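GGDEF family protein (Caulobacter vibrioides, PDB 3U2A) contains a domain of the PAS fold, built round an antiparallel sheet, and is found here as a pair of subunits. Local coordinates at residues Glu17-Ala21 with Ala22-Leu26. Residues are numbered along the deposited sequence; the frame is centred on the assembly and turned at random. Where two conformers were deposited one is given.
Sequences EALGA and ADVAL
V24 and L19 make the bond that ends helix 12-22: V24 N donates to L19 O at 3.0 Å, almost straight at the hydrogen (176°). It is the outer bond of a Schellman motif, whose second link, from D23 N to G20 O at 3.2 Å, is bent and weak. D23 is the C-prime residue, and its positive phi (64°) swings the chain off the helical path, showing how a helix can be ended by a residue of positive phi and turned toward a strand. Just before it, A22 N bonds A18 O at 3.0 Å, the regular i to i+4 bond of the last turn. A water bridges the helix end, donating to G20 O at 2.8 Å and to D23 OD1 at 3.0 Å, and so links the carboxylate to the carbonyl that accepts the weak bond.

Beyond the polar turn, the chain enters strand 25-30 of the antiparallel PAS sheet, where L26 pairs through its backbone with N39. The reversal brings L26 back beside L19. CG of L19 lies anti to its carbonyl carbon (chi1 -69°), which helps to place its two methyls against L26, and the two side chains cross at about a right angle. V112 of strand 109-113 packs on V24 and L26, while the second subunit meets the helix through its own G111 on A18 and a salt bridge from its R108 to E17. Both methyls of L19 come against the branch point of L26: CD1 lies 3.9 Å and CD2 3.8 Å from L26 CG.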
loop_
_atom_site.group_PDB
_atom_site.type_symbol
_atom_site.label_atom_id
_atom_site.label_comp_id
_atom_site.label_asym_id
_atom_site.label_seq_id
_atom_site.Cartn_x
_atom_site.Cartn_y
_atom_site.Cartn_z
ATOM N N GLU A 17 9.071 5.833 -3.159
ATOM C CA GLU A 17 10.030 5.183 -2.266
ATOM C C GLU A 17 9.358 4.179 -1.338
ATOM O O GLU A 17 9.834 3.053 -1.207
ATOM C CB GLU A 17 10.793 6.214 -1.419
ATOM C CG GLU A 17 11.859 6.976 -2.170
ATOM C CD GLU A 17 12.630 7.925 -1.272
ATOM O OE1 GLU A 17 12.082 8.358 -0.232
ATOM O OE2 GLU A 17 13.788 8.242 -1.611
ATOM N N ALA A 18 8.269 4.604 -0.693
ATOM C CA ALA A 18 7.525 3.740 0.222
ATOM C C ALA A 18 6.848 2.567 -0.506
ATOM O O ALA A 18 6.905 1.437 -0.038
ATOM C CB ALA A 18 6.511 4.552 1.018
ATOM N N LEU A 19 6.216 2.849 -1.647
ATOM C CA LEU A 19 5.596 1.814 -2.483
ATOM C C LEU A 19 6.627 0.781 -2.956
ATOM O O LEU A 19 6.400 -0.435 -2.869
ATOM C CB LEU A 19 4.854 2.440 -3.676
ATOM C CG LEU A 19 3.580 3.258 -3.395
ATOM C CD1 LEU A 19 3.066 3.938 -4.669
ATOM C CD2 LEU A 19 2.498 2.390 -2.759
ATOM N N GLY A 20 7.770 1.273 -3.422
ATOM C CA GLY A 20 8.863 0.416 -3.878
ATOM C C GLY A 20 9.413 -0.455 -2.765
ATOM O O GLY A 20 9.701 -1.634 -2.975
ATOM N N ALA A 21 9.551 0.132 -1.578
ATOM C CA ALA A 21 10.096 -0.557 -0.410
ATOM C C ALA A 21 9.174 -1.689 0.042
ATOM O O ALA A 21 9.634 -2.767 0.409
ATOM C CB ALA A 21 10.318 0.424 0.719
ATOM N N ALA A 22 7.869 -1.424 -0.006
ATOM C CA ALA A 22 6.848 -2.400 0.348
ATOM C C ALA A 22 6.594 -3.427 -0.762
ATOM O O ALA A 22 6.022 -4.481 -0.499
ATOM C CB ALA A 22 5.568 -1.680 0.711
ATOM N N ASP A 23 7.042 -3.124 -1.986
ATOM C CA ASP A 23 6.779 -3.942 -3.183
ATOM C C ASP A 23 5.286 -3.973 -3.504
ATOM O O ASP A 23 4.718 -5.026 -3.774
ATOM C CB ASP A 23 7.317 -5.366 -3.019
ATOM C CG ASP A 23 7.528 -6.068 -4.346
ATOM O OD1 ASP A 23 7.805 -5.364 -5.341
ATOM O OD2 ASP A 23 7.418 -7.319 -4.391
ATOM N N VAL A 24 4.668 -2.797 -3.449
ATOM C CA VAL A 24 3.224 -2.615 -3.607
ATOM C C VAL A 24 2.969 -1.579 -4.723
ATOM O O VAL A 24 3.830 -0.720 -4.983
ATOM C CB VAL A 24 2.622 -2.149 -2.231
ATOM C CG1 VAL A 24 1.316 -1.347 -2.372
ATOM C CG2 VAL A 24 2.449 -3.336 -1.289
ATOM N N ALA A 25 1.796 -1.630 -5.352
ATOM C CA ALA A 25 1.389 -0.575 -6.277
ATOM C C ALA A 25 -0.016 -0.074 -5.933
ATOM O O ALA A 25 -0.799 -0.767 -5.267
ATOM C CB ALA A 25 1.459 -1.041 -7.735
ATOM N N LEU A 26 -0.319 1.145 -6.359
ATOM C CA LEU A 26 -1.655 1.689 -6.199
ATOM C C LEU A 26 -2.358 1.644 -7.552
ATOM O O LEU A 26 -1.714 1.740 -8.590
ATOM C CB LEU A 26 -1.573 3.121 -5.677
ATOM C CG LEU A 26 -0.786 3.348 -4.374
ATOM C CD1 LEU A 26 -0.736 4.832 -4.007
ATOM C CD2 LEU A 26 -1.385 2.520 -3.225
HETATM O O HOH W 1 9.750 -3.118 -5.304
#